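Local atomic coordinates of fasciclin-1 (Drosophila melanogaster, PDB entry 1O70), a protein that acts as a neural cell adhesion molecule, a GPI-anchored membrane protein with repeated FAS1 domains, of which this chain holds the third and fourth. Residues A[125-130]-A[162-167]; A[169-174]-A[298-303]; A[198-203]-A[287-292]. All blocks are in the same frame, centred on the assembly; numbering follows the deposited sequence.

The three contacts run from the junction of the two FAS1 domains into the fourth domain. Interaction 1 is buried and ionic: strand 123-128 of the third domain meets helix 161-167 through a salt bridge and a lysine-carbonyl bond, with a glycan sugar alongside. Interaction 2 is also buried but wholly apolar, two methionines lying against strand 298-303. Interaction 3, nearer the surface, is a cation-pi stack beside a sulfate. Interactions 2 and 3 share one sheet, where strand 298-303 runs between strands 193-199 and 284-295. Arg290 of interaction 3 forms a salt bridge with Glu127 of interaction 1, while Leu165 packs on Met171 of interaction 2.

Interaction 1 of 3, residues A[125-130]-A[162-167]; sequences TVEGGG and LGKLES. With NAG (2-acetamido-2-deoxy-beta-D-glucopyranose), chain B.
Gly130 and Lys164 mark the closest backbone approach, their CA atoms 8.1 Å apart, so the end of strand 123-128 and the turn after it meet helix 161-167 through one long side chain. Lys164 bends at its second and fourth torsions and brings its ammonium end within reach of Gly130 O and the Glu127 carboxylate. NZ donates to Gly130 O at 3.2 Å, standing above the carbonyl plane, 65° out of it, rather than on a lone pair. Glu127 comes from the opposite direction. Its CG lies anti to the backbone N (chi1 170°) and the chain folds at chi2, which carries OE1 to 3.4 Å from Lys164 NZ in a salt bridge. The same OE1 is also paired with Arg290 of strand 284-295, so two cations share this buried carboxylate and would probably favour its charged form. A methionine at Lys164 would remove the ammonium group and is likely to leave Gly130 O without this donor and Glu127 with Arg290 as its main counter-charge. A sugar of the N-glycan attached to Asn132 reaches both segments beside the ion pair. Its N2 donates to Thr125 OG1 at 2.8 Å (N-H...O angle 156°). Its O6 donates to Ser167 O at 2.9 Å. Within the helix, Ser167 OG turns back to Gly163 O at 2.8 Å, a serine-to-backbone bond one turn long. The whole is an interdomain junction of a FAS1 pair, in which a buried salt bridge and the attached N-glycan together join the third domain to the fourth.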
ATOM      1  N   THR A 125      -6.269   8.592   9.963  1.00 31.50           N
ATOM      2  CA  THR A 125      -6.180   8.253   8.554  1.00 27.69           C
ATOM      3  C   THR A 125      -5.955   6.750   8.443  1.00 27.08           C
ATOM      4  O   THR A 125      -5.505   6.103   9.393  1.00 24.88           O
ATOM      5  CB  THR A 125      -5.019   9.003   7.843  1.00 29.22           C
ATOM      6  OG1 THR A 125      -3.771   8.750   8.514  1.00 28.59           O
ATOM      7  CG2 THR A 125      -5.308  10.511   7.797  1.00 26.58           C
ATOM      8  N   VAL A 126      -6.298   6.193   7.288  1.00 26.90           N
ATOM      9  CA  VAL A 126      -6.141   4.767   7.039  1.00 25.76           C
ATOM     10  C   VAL A 126      -5.468   4.570   5.688  1.00 28.11           C
ATOM     11  O   VAL A 126      -5.684   5.356   4.756  1.00 30.34           O
ATOM     12  CB  VAL A 126      -7.513   4.044   7.006  1.00 24.85           C
ATOM     13  CG1 VAL A 126      -8.419   4.665   5.949  1.00 20.91           C
ATOM     14  CG2 VAL A 126      -7.312   2.561   6.708  1.00 22.75           C
ATOM     15  N   GLU A 127      -4.649   3.528   5.582  1.00 28.05           N
ATOM     16  CA  GLU A 127      -3.960   3.232   4.334  1.00 28.28           C
ATOM     17  C   GLU A 127      -4.342   1.837   3.875  1.00 27.61           C
ATOM     18  O   GLU A 127      -4.150   0.863   4.595  1.00 27.69           O
ATOM     19  CB  GLU A 127      -2.433   3.302   4.501  1.00 31.07           C
ATOM     20  CG  GLU A 127      -1.674   2.758   3.282  1.00 33.21           C
ATOM     21  CD  GLU A 127      -1.765   3.673   2.067  1.00 35.77           C
ATOM     22  OE1 GLU A 127      -1.600   3.176   0.934  1.00 34.88           O
ATOM     23  OE2 GLU A 127      -1.980   4.893   2.245  1.00 38.27           O
ATOM     24  N   GLY A 128      -4.890   1.741   2.672  1.00 27.48           N
ATOM     25  CA  GLY A 128      -5.269   0.436   2.171  1.00 25.94           C
ATOM     26  C   GLY A 128      -5.506   0.371   0.677  1.00 25.16           C
ATOM     27  O   GLY A 128      -6.059   1.298   0.080  1.00 24.22           O
ATOM     28  N   GLY A 129      -5.081  -0.735   0.073  1.00 25.43           N
ATOM     29  CA  GLY A 129      -5.272  -0.915  -1.354  1.00 24.42           C
ATOM     30  C   GLY A 129      -4.768   0.263  -2.154  1.00 25.00           C
ATOM     31  O   GLY A 129      -5.381   0.641  -3.159  1.00 26.20           O
ATOM     32  N   GLY A 130      -3.655   0.840  -1.690  1.00 25.33           N
ATOM     33  CA  GLY A 130      -3.026   1.974  -2.345  1.00 22.88           C
ATOM     34  C   GLY A 130      -3.702   3.291  -2.039  1.00 22.63           C
ATOM     35  O   GLY A 130      -3.337   4.325  -2.591  1.00 22.34           O
ATOM     36  N   LEU A 162       4.473   8.297  -8.147  1.00 30.25           N
ATOM     37  CA  LEU A 162       5.075   9.527  -7.615  1.00 31.50           C
ATOM     38  C   LEU A 162       4.166  10.206  -6.593  1.00 30.81           C
ATOM     39  O   LEU A 162       4.624  10.644  -5.538  1.00 30.05           O
ATOM     40  CB  LEU A 162       5.367  10.526  -8.745  1.00 30.85           C
ATOM     41  CG  LEU A 162       5.865  11.899  -8.276  1.00 32.80           C
ATOM     42  CD1 LEU A 162       7.248  11.740  -7.636  1.00 33.24           C
ATOM     43  CD2 LEU A 162       5.946  12.887  -9.448  1.00 31.90           C
ATOM     44  N   GLY A 163       2.878  10.292  -6.921  1.00 30.62           N
ATOM     45  CA  GLY A 163       1.933  10.937  -6.030  1.00 29.06           C
ATOM     46  C   GLY A 163       1.924  10.264  -4.679  1.00 30.41           C
ATOM     47  O   GLY A 163       1.812  10.921  -3.639  1.00 30.75           O
ATOM     48  N   LYS A 164       2.054   8.942  -4.709  1.00 29.24           N
ATOM     49  CA  LYS A 164       2.066   8.120  -3.512  1.00 27.90           C
ATOM     50  C   LYS A 164       3.344   8.366  -2.730  1.00 29.09           C
ATOM     51  O   LYS A 164       3.307   8.595  -1.521  1.00 29.07           O
ATOM     52  CB  LYS A 164       1.991   6.645  -3.900  1.00 27.49           C
ATOM     53  CG  LYS A 164       0.998   5.825  -3.100  1.00 29.39           C
ATOM     54  CD  LYS A 164       1.261   5.876  -1.616  1.00 29.93           C
ATOM     55  CE  LYS A 164       0.129   5.235  -0.835  1.00 32.27           C
ATOM     56  NZ  LYS A 164      -1.135   5.988  -0.981  1.00 30.94           N
ATOM     57  N   LEU A 165       4.475   8.314  -3.427  1.00 30.25           N
ATOM     58  CA  LEU A 165       5.777   8.530  -2.795  1.00 30.98           C
ATOM     59  C   LEU A 165       5.897   9.830  -2.026  1.00 30.48           C
ATOM     60  O   LEU A 165       6.594   9.885  -1.017  1.00 31.46           O
ATOM     61  CB  LEU A 165       6.899   8.486  -3.828  1.00 31.37           C
ATOM     62  CG  LEU A 165       7.377   7.142  -4.377  1.00 31.68           C
ATOM     63  CD1 LEU A 165       8.308   7.432  -5.540  1.00 33.57           C
ATOM     64  CD2 LEU A 165       8.084   6.333  -3.288  1.00 29.51           C
ATOM     65  N   GLU A 166       5.244  10.885  -2.488  1.00 31.22           N
ATOM     66  CA  GLU A 166       5.353  12.146  -1.766  1.00 32.50           C
ATOM     67  C   GLU A 166       4.332  12.274  -0.652  1.00 29.72           C
ATOM     68  O   GLU A 166       4.539  13.037   0.282  1.00 28.70           O
ATOM     69  CB  GLU A 166       5.252  13.324  -2.732  1.00 35.99           C
ATOM     70  CG  GLU A 166       4.242  13.126  -3.817  1.00 43.51           C
ATOM     71  CD  GLU A 166       4.255  14.263  -4.824  1.00 48.00           C
ATOM     72  OE1 GLU A 166       5.363  14.702  -5.217  1.00 50.11           O
ATOM     73  OE2 GLU A 166       3.157  14.704  -5.235  1.00 49.52           O
ATOM     74  N   SER A 167       3.252  11.501  -0.731  1.00 28.74           N
ATOM     75  CA  SER A 167       2.219  11.558   0.293  1.00 30.03           C
ATOM     76  C   SER A 167       2.274  10.486   1.397  1.00 30.57           C
ATOM     77  O   SER A 167       1.540  10.582   2.380  1.00 33.72           O
ATOM     78  CB  SER A 167       0.830  11.565  -0.363  1.00 28.10           C
ATOM     79  OG  SER A 167       0.601  10.411  -1.133  1.00 31.19           O
TER
HETATM   80  C1  NAG B   1      -2.017   9.523   5.018  1.00 30.49           C
HETATM   81  C2  NAG B   1      -1.102   8.994   6.119  1.00 29.80           C
HETATM   82  C3  NAG B   1      -0.861  10.113   7.138  1.00 31.99           C
HETATM   83  C4  NAG B   1      -0.312  11.376   6.446  1.00 33.32           C
HETATM   84  C5  NAG B   1      -1.236  11.757   5.272  1.00 33.84           C
HETATM   85  C6  NAG B   1      -0.745  12.923   4.443  1.00 32.77           C
HETATM   86  C7  NAG B   1      -1.154   6.668   6.743  1.00 31.49           C
HETATM   87  C8  NAG B   1      -1.851   5.548   7.504  1.00 28.91           C
HETATM   88  N2  NAG B   1      -1.725   7.868   6.779  1.00 31.86           N
HETATM   89  O3  NAG B   1       0.014   9.667   8.160  1.00 28.73           O
HETATM   90  O4  NAG B   1      -0.288  12.462   7.394  1.00 38.19           O
HETATM   91  O5  NAG B   1      -1.402  10.641   4.375  1.00 31.45           O
HETATM   92  O6  NAG B   1       0.597  12.717   4.028  1.00 37.64           O
HETATM   93  O7  NAG B   1      -0.115   6.446   6.131  1.00 30.72           O

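Interaction 2 of 3, residues A[169-174]-A[298-303]; sequences PMMSDT and GIIHVI
Met171 and Met170, on the short 3-10 turn that leads into helix 172-177, rest on strand 298-303 in the mixed beta-sheet of the fourth FAS1 domain. The backbones stay well apart, Met171 CA and Val302 CA being 8.1 Å from each other, and apolar side chains bridge the interval. The tightly packed part belongs to Met171. Its CG is anti to the carbonyl carbon (chi1 -62°) and the chain runs extended beyond CG, carrying CE to the strand. There CE touches both Ile300 and Val302, two positions apart on the strand: it lies 3.6 Å from Ile300 CG2 and equally 3.6 Å from Val302 CG2. The branches differ in approach. Met171 and Ile300 meet tip to tip, whereas Val302 is crossed at a slant. Leu165 of the preceding helix touches Met171, and Val161 and Lys164 touch Ile300; Met171, Ile300 and Val302 are all buried. The looser side is that of Met170, which is partly exposed. Its chain runs out with CG anti to the backbone N (chi1 -158°) and bends at the sulfur, bringing its methyl to the CG1 branch of Val302; the modelled separation there is doubtful and supports no detail. Met170 also touches Tyr289, Arg290 and Arg200, and a sulfate ion, probably from the crystallisation liquor, lies about 3 Å from its side chain, nearest atoms. Back in the packed part, the sulfur joins in as well, Met171 SD lying 4.1 Å from Ile300 CD1.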
ATOM      1  N   PRO A 169       4.286   8.914   4.411  1.00 30.50           N
ATOM      2  CA  PRO A 169       5.427   9.117   5.318  1.00 31.09           C
ATOM      3  C   PRO A 169       6.388   7.932   5.397  1.00 31.12           C
ATOM      4  O   PRO A 169       7.584   8.095   5.671  1.00 31.36           O
ATOM      5  CB  PRO A 169       4.767   9.372   6.677  1.00 29.69           C
ATOM      6  CG  PRO A 169       3.365   9.784   6.338  1.00 31.78           C
ATOM      7  CD  PRO A 169       3.020   8.924   5.159  1.00 30.65           C
ATOM      8  N   MET A 170       5.854   6.739   5.169  1.00 28.21           N
ATOM      9  CA  MET A 170       6.652   5.525   5.243  1.00 27.88           C
ATOM     10  C   MET A 170       7.690   5.431   4.126  1.00 27.05           C
ATOM     11  O   MET A 170       8.700   4.734   4.259  1.00 26.04           O
ATOM     12  CB  MET A 170       5.734   4.311   5.192  1.00 28.21           C
ATOM     13  CG  MET A 170       6.384   3.096   5.783  1.00 29.72           C
ATOM     14  SD  MET A 170       5.231   1.759   6.049  1.00 32.77           S
ATOM     15  CE  MET A 170       5.459   0.946   4.524  1.00 31.52           C
ATOM     16  N   MET A 171       7.427   6.161   3.047  1.00 25.63           N
ATOM     17  CA  MET A 171       8.277   6.189   1.870  1.00 26.58           C
ATOM     18  C   MET A 171       9.146   7.435   1.799  1.00 26.51           C
ATOM     19  O   MET A 171       9.897   7.596   0.843  1.00 29.52           O
ATOM     20  CB  MET A 171       7.402   6.099   0.608  1.00 27.46           C
ATOM     21  CG  MET A 171       6.576   4.796   0.500  1.00 27.52           C
ATOM     22  SD  MET A 171       5.502   4.742  -0.954  1.00 26.89           S
ATOM     23  CE  MET A 171       4.485   3.306  -0.651  1.00 28.13           C
ATOM     24  N   SER A 172       9.073   8.285   2.820  1.00 26.03           N
ATOM     25  CA  SER A 172       9.816   9.545   2.849  1.00 25.33           C
ATOM     26  C   SER A 172      11.299   9.484   2.457  1.00 26.74           C
ATOM     27  O   SER A 172      11.772  10.353   1.714  1.00 26.18           O
ATOM     28  CB  SER A 172       9.679  10.210   4.225  1.00 23.03           C
ATOM     29  OG  SER A 172      10.735   9.835   5.105  1.00 28.60           O
ATOM     30  N   ASP A 173      12.027   8.474   2.936  1.00 25.91           N
ATOM     31  CA  ASP A 173      13.442   8.357   2.595  1.00 26.08           C
ATOM     32  C   ASP A 173      13.636   8.028   1.120  1.00 27.62           C
ATOM     33  O   ASP A 173      14.371   8.715   0.403  1.00 29.91           O
ATOM     34  CB  ASP A 173      14.124   7.288   3.458  1.00 26.09           C
ATOM     35  CG  ASP A 173      14.440   7.782   4.855  1.00 25.08           C
ATOM     36  OD1 ASP A 173      14.291   8.982   5.108  1.00 28.66           O
ATOM     37  OD2 ASP A 173      14.840   6.977   5.713  1.00 28.78           O
ATOM     38  N   THR A 174      12.977   6.971   0.664  1.00 26.03           N
ATOM     39  CA  THR A 174      13.093   6.597  -0.730  1.00 25.43           C
ATOM     40  C   THR A 174      12.625   7.745  -1.631  1.00 26.98           C
ATOM     41  O   THR A 174      13.207   7.980  -2.689  1.00 25.42           O
ATOM     42  CB  THR A 174      12.291   5.312  -1.048  1.00 22.72           C
ATOM     43  OG1 THR A 174      12.943   4.188  -0.450  1.00 23.73           O
ATOM     44  CG2 THR A 174      12.205   5.085  -2.549  1.00 21.65           C
ATOM     45  N   GLY A 298       0.765   2.103 -12.054  1.00 34.12           N
ATOM     46  CA  GLY A 298       1.643   1.046 -11.595  1.00 33.39           C
ATOM     47  C   GLY A 298       1.328   0.535 -10.207  1.00 33.73           C
ATOM     48  O   GLY A 298       0.232   0.732  -9.691  1.00 34.78           O
ATOM     49  N   ILE A 299       2.302  -0.126  -9.597  1.00 33.01           N
ATOM     50  CA  ILE A 299       2.123  -0.686  -8.274  1.00 31.52           C
ATOM     51  C   ILE A 299       3.414  -0.528  -7.488  1.00 29.63           C
ATOM     52  O   ILE A 299       4.504  -0.577  -8.054  1.00 31.19           O
ATOM     53  CB  ILE A 299       1.766  -2.191  -8.369  1.00 33.05           C
ATOM     54  CG1 ILE A 299       1.323  -2.726  -7.004  1.00 34.53           C
ATOM     55  CG2 ILE A 299       2.979  -2.976  -8.832  1.00 33.08           C
ATOM     56  CD1 ILE A 299       0.811  -4.143  -7.069  1.00 33.85           C
ATOM     57  N   ILE A 300       3.282  -0.341  -6.181  1.00 26.01           N
ATOM     58  CA  ILE A 300       4.435  -0.197  -5.305  1.00 22.21           C
ATOM     59  C   ILE A 300       4.461  -1.317  -4.268  1.00 23.38           C
ATOM     60  O   ILE A 300       3.426  -1.663  -3.709  1.00 23.30           O
ATOM     61  CB  ILE A 300       4.372   1.124  -4.540  1.00 20.62           C
ATOM     62  CG1 ILE A 300       4.767   2.281  -5.462  1.00 18.95           C
ATOM     63  CG2 ILE A 300       5.256   1.050  -3.289  1.00 16.60           C
ATOM     64  CD1 ILE A 300       4.701   3.640  -4.768  1.00 14.93           C
ATOM     65  N   HIS A 301       5.634  -1.883  -4.003  1.00 22.97           N
ATOM     66  CA  HIS A 301       5.744  -2.934  -2.984  1.00 23.23           C
ATOM     67  C   HIS A 301       6.733  -2.438  -1.927  1.00 24.24           C
ATOM     68  O   HIS A 301       7.934  -2.305  -2.195  1.00 25.13           O
ATOM     69  CB  HIS A 301       6.269  -4.231  -3.588  1.00 23.68           C
ATOM     70  CG  HIS A 301       5.434  -4.760  -4.714  1.00 25.73           C
ATOM     71  ND1 HIS A 301       4.180  -5.298  -4.521  1.00 25.44           N
ATOM     72  CD2 HIS A 301       5.677  -4.835  -6.045  1.00 24.74           C
ATOM     73  CE1 HIS A 301       3.685  -5.685  -5.682  1.00 25.66           C
ATOM     74  NE2 HIS A 301       4.573  -5.416  -6.624  1.00 27.96           N
ATOM     75  N   VAL A 302       6.245  -2.162  -0.725  1.00 23.14           N
ATOM     76  CA  VAL A 302       7.138  -1.664   0.313  1.00 21.85           C
ATOM     77  C   VAL A 302       7.953  -2.795   0.915  1.00 23.38           C
ATOM     78  O   VAL A 302       7.409  -3.749   1.473  1.00 24.71           O
ATOM     79  CB  VAL A 302       6.366  -0.945   1.427  1.00 20.43           C
ATOM     80  CG1 VAL A 302       7.344  -0.434   2.463  1.00 19.70           C
ATOM     81  CG2 VAL A 302       5.567   0.209   0.842  1.00 17.40           C
ATOM     82  N   ILE A 303       9.268  -2.689   0.801  1.00 22.82           N
ATOM     83  CA  ILE A 303      10.127  -3.731   1.328  1.00 23.04           C
ATOM     84  C   ILE A 303      10.848  -3.350   2.616  1.00 24.30           C
ATOM     85  O   ILE A 303      10.937  -2.171   2.959  1.00 25.56           O
ATOM     86  CB  ILE A 303      11.100  -4.203   0.246  1.00 22.61           C
ATOM     87  CG1 ILE A 303      12.046  -3.084  -0.173  1.00 20.71           C
ATOM     88  CG2 ILE A 303      10.285  -4.661  -0.972  1.00 21.09           C
ATOM     89  CD1 ILE A 303      13.027  -3.510  -1.253  1.00 19.20           C
TER

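Interaction 3 of 3, residues A[198-203]-A[287-292]; sequences VPRDKG and NVYRPD. With SO4 (sulfate ion), chain C.
Tyr289, in a classic beta bulge of strand 284-295 where it and Arg290 both face Val302, meets Arg200, the N-cap residue of helix 201-210. The two backbones keep their distance, Arg200 CA being 8.3 Å from Tyr289 CA, and the meeting is left to a guanidinium laid flat on an aromatic ring. Their planes are inclined by only 17°, and Arg200 CZ stands 3.7 Å from the centroid of the Tyr289 ring, a cation-pi contact over the face. NH1 lies over the ring centre, 3.4 Å from Tyr289 CD1, while NH2 leans toward the hydroxyl end. With CG between the backbone N and the carbonyl carbon (chi1 60°), the arginine bends at chi3 and turns its NE and NH2 edge to the sulfate. Arg200 NE donates to sulfate O2 at 2.9 Å and NH2 to O4, a bond modelled too short to be trusted in length. O2 also accepts the backbone N of Lys202 at 2.9 Å in a nearly straight bond of 175°, so the anion lies at the start of the helix, where backbone N-H groups and the helix dipole would probably favour negative charge. Lys202 CE lies over the other face of the guanidinium, toward its rim. Asp304 makes a long, weak ion pair with NH1. The sulfate probably comes from the crystallisation liquor; its setting is that of an anion site at a helix N-terminus, flanked by a cation-pi stack.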
ATOM      1  N   VAL A 198       9.829  -0.273  -3.130  1.00 25.50           N
ATOM      2  CA  VAL A 198      10.243   0.813  -2.255  1.00 24.90           C
ATOM      3  C   VAL A 198      10.663   0.460  -0.835  1.00 25.52           C
ATOM      4  O   VAL A 198       9.854  -0.000  -0.036  1.00 25.63           O
ATOM      5  CB  VAL A 198       9.127   1.855  -2.119  1.00 23.10           C
ATOM      6  CG1 VAL A 198       9.581   2.963  -1.211  1.00 19.19           C
ATOM      7  CG2 VAL A 198       8.743   2.392  -3.485  1.00 20.31           C
ATOM      8  N   PRO A 199      11.942   0.674  -0.498  1.00 24.75           N
ATOM      9  CA  PRO A 199      12.367   0.362   0.869  1.00 25.27           C
ATOM     10  C   PRO A 199      11.694   1.378   1.814  1.00 26.11           C
ATOM     11  O   PRO A 199      11.642   2.570   1.513  1.00 24.94           O
ATOM     12  CB  PRO A 199      13.883   0.548   0.810  1.00 22.23           C
ATOM     13  CG  PRO A 199      14.215   0.224  -0.636  1.00 24.65           C
ATOM     14  CD  PRO A 199      13.105   0.933  -1.369  1.00 25.08           C
ATOM     15  N   ARG A 200      11.163   0.912   2.941  1.00 26.24           N
ATOM     16  CA  ARG A 200      10.509   1.801   3.895  1.00 26.70           C
ATOM     17  C   ARG A 200      11.586   2.564   4.661  1.00 27.39           C
ATOM     18  O   ARG A 200      12.759   2.203   4.603  1.00 26.16           O
ATOM     19  CB  ARG A 200       9.670   0.994   4.881  1.00 26.81           C
ATOM     20  CG  ARG A 200      10.499   0.012   5.673  1.00 29.18           C
ATOM     21  CD  ARG A 200       9.640  -0.940   6.471  1.00 28.53           C
ATOM     22  NE  ARG A 200       8.840  -0.240   7.463  1.00 29.94           N
ATOM     23  CZ  ARG A 200       8.216  -0.841   8.472  1.00 31.45           C
ATOM     24  NH1 ARG A 200       8.302  -2.162   8.617  1.00 32.88           N
ATOM     25  NH2 ARG A 200       7.508  -0.126   9.336  1.00 29.75           N
ATOM     26  N   ASP A 201      11.196   3.615   5.381  1.00 26.99           N
ATOM     27  CA  ASP A 201      12.161   4.393   6.148  1.00 26.73           C
ATOM     28  C   ASP A 201      13.002   3.501   7.074  1.00 27.17           C
ATOM     29  O   ASP A 201      14.240   3.596   7.074  1.00 27.02           O
ATOM     30  CB  ASP A 201      11.441   5.477   6.956  1.00 27.20           C
ATOM     31  CG  ASP A 201      11.177   6.751   6.138  1.00 30.76           C
ATOM     32  OD1 ASP A 201      11.314   6.728   4.882  1.00 29.82           O
ATOM     33  OD2 ASP A 201      10.820   7.783   6.756  1.00 28.41           O
ATOM     34  N   LYS A 202      12.345   2.635   7.850  1.00 26.46           N
ATOM     35  CA  LYS A 202      13.045   1.727   8.772  1.00 26.91           C
ATOM     36  C   LYS A 202      14.152   0.973   8.017  1.00 26.62           C
ATOM     37  O   LYS A 202      15.222   0.699   8.568  1.00 26.02           O
ATOM     38  CB  LYS A 202      12.067   0.722   9.384  1.00 26.11           C
ATOM     39  CG  LYS A 202      12.632  -0.052  10.575  1.00 29.79           C
ATOM     40  CD  LYS A 202      11.721  -1.209  10.998  1.00 33.22           C
ATOM     41  CE  LYS A 202      10.267  -0.774  11.242  1.00 35.17           C
ATOM     42  NZ  LYS A 202      10.074   0.141  12.406  1.00 35.22           N
ATOM     43  N   GLY A 203      13.875   0.641   6.757  1.00 25.05           N
ATOM     44  CA  GLY A 203      14.852  -0.046   5.937  1.00 23.68           C
ATOM     45  C   GLY A 203      16.090   0.806   5.710  1.00 24.55           C
ATOM     46  O   GLY A 203      17.204   0.314   5.893  1.00 25.47           O
ATOM     47  N   ASN A 287      11.758  -9.195   3.396  1.00 29.34           N
ATOM     48  CA  ASN A 287      10.319  -9.327   3.559  1.00 29.51           C
ATOM     49  C   ASN A 287       9.603  -8.154   2.911  1.00 29.37           C
ATOM     50  O   ASN A 287      10.056  -7.007   2.996  1.00 27.76           O
ATOM     51  CB  ASN A 287       9.931  -9.375   5.040  1.00 30.93           C
ATOM     52  CG  ASN A 287      10.364 -10.658   5.719  1.00 34.41           C
ATOM     53  OD1 ASN A 287      10.534 -11.700   5.076  1.00 35.70           O
ATOM     54  ND2 ASN A 287      10.515 -10.598   7.033  1.00 36.18           N
ATOM     55  N   VAL A 288       8.491  -8.449   2.247  1.00 26.47           N
ATOM     56  CA  VAL A 288       7.685  -7.418   1.615  1.00 24.92           C
ATOM     57  C   VAL A 288       6.709  -6.943   2.700  1.00 25.05           C
ATOM     58  O   VAL A 288       5.762  -7.645   3.036  1.00 24.84           O
ATOM     59  CB  VAL A 288       6.902  -7.991   0.402  1.00 24.32           C
ATOM     60  CG1 VAL A 288       6.102  -6.887  -0.272  1.00 23.27           C
ATOM     61  CG2 VAL A 288       7.858  -8.627  -0.590  1.00 20.55           C
ATOM     62  N   TYR A 289       6.960  -5.759   3.254  1.00 24.99           N
ATOM     63  CA  TYR A 289       6.129  -5.202   4.322  1.00 24.33           C
ATOM     64  C   TYR A 289       4.720  -4.796   3.879  1.00 25.25           C
ATOM     65  O   TYR A 289       3.740  -5.112   4.549  1.00 26.52           O
ATOM     66  CB  TYR A 289       6.838  -4.007   4.959  1.00 24.52           C
ATOM     67  CG  TYR A 289       6.118  -3.439   6.150  1.00 25.31           C
ATOM     68  CD1 TYR A 289       5.919  -4.205   7.300  1.00 25.97           C
ATOM     69  CD2 TYR A 289       5.616  -2.139   6.126  1.00 24.24           C
ATOM     70  CE1 TYR A 289       5.232  -3.689   8.401  1.00 26.10           C
ATOM     71  CE2 TYR A 289       4.928  -1.614   7.224  1.00 25.90           C
ATOM     72  CZ  TYR A 289       4.739  -2.396   8.356  1.00 26.72           C
ATOM     73  OH  TYR A 289       4.051  -1.885   9.436  1.00 28.50           O
ATOM     74  N   ARG A 290       4.611  -4.070   2.775  1.00 25.38           N
ATOM     75  CA  ARG A 290       3.302  -3.682   2.257  1.00 24.92           C
ATOM     76  C   ARG A 290       3.288  -4.093   0.791  1.00 26.69           C
ATOM     77  O   ARG A 290       3.883  -3.426  -0.067  1.00 27.43           O
ATOM     78  CB  ARG A 290       3.084  -2.170   2.363  1.00 25.45           C
ATOM     79  CG  ARG A 290       2.670  -1.674   3.737  1.00 24.97           C
ATOM     80  CD  ARG A 290       2.767  -0.174   3.805  1.00 22.66           C
ATOM     81  NE  ARG A 290       1.938   0.474   2.795  1.00 24.26           N
ATOM     82  CZ  ARG A 290       2.136   1.718   2.371  1.00 24.14           C
ATOM     83  NH1 ARG A 290       3.142   2.436   2.872  1.00 21.56           N
ATOM     84  NH2 ARG A 290       1.330   2.238   1.452  1.00 25.37           N
ATOM     85  N   PRO A 291       2.650  -5.222   0.490  1.00 26.92           N
ATOM     86  CA  PRO A 291       2.606  -5.652  -0.903  1.00 26.69           C
ATOM     87  C   PRO A 291       1.448  -5.013  -1.643  1.00 27.45           C
ATOM     88  O   PRO A 291       0.449  -4.605  -1.048  1.00 28.13           O
ATOM     89  CB  PRO A 291       2.400  -7.146  -0.782  1.00 25.49           C
ATOM     90  CG  PRO A 291       1.477  -7.223   0.397  1.00 24.50           C
ATOM     91  CD  PRO A 291       2.174  -6.295   1.381  1.00 24.99           C
ATOM     92  N   ASP A 292       1.594  -4.921  -2.952  1.00 27.75           N
ATOM     93  CA  ASP A 292       0.527  -4.418  -3.786  1.00 28.89           C
ATOM     94  C   ASP A 292      -0.077  -3.068  -3.437  1.00 28.28           C
ATOM     95  O   ASP A 292      -1.293  -2.951  -3.344  1.00 29.79           O
ATOM     96  CB  ASP A 292      -0.571  -5.482  -3.820  1.00 29.03           C
ATOM     97  CG  ASP A 292      -0.010  -6.874  -4.110  1.00 31.86           C
ATOM     98  OD1 ASP A 292       0.785  -6.993  -5.066  1.00 32.99           O
ATOM     99  OD2 ASP A 292      -0.343  -7.841  -3.393  1.00 33.75           O
TER
HETATM  100  S   SO4 C1626       8.718   3.253   8.963  1.00 39.08           S
HETATM  101  O1  SO4 C1626       7.845   4.270   8.388  1.00 43.20           O
HETATM  102  O2  SO4 C1626       9.427   2.563   7.873  1.00 38.96           O
HETATM  103  O3  SO4 C1626       9.706   3.864   9.864  1.00 39.30           O
HETATM  104  O4  SO4 C1626       7.892   2.286   9.712  1.00 44.77           O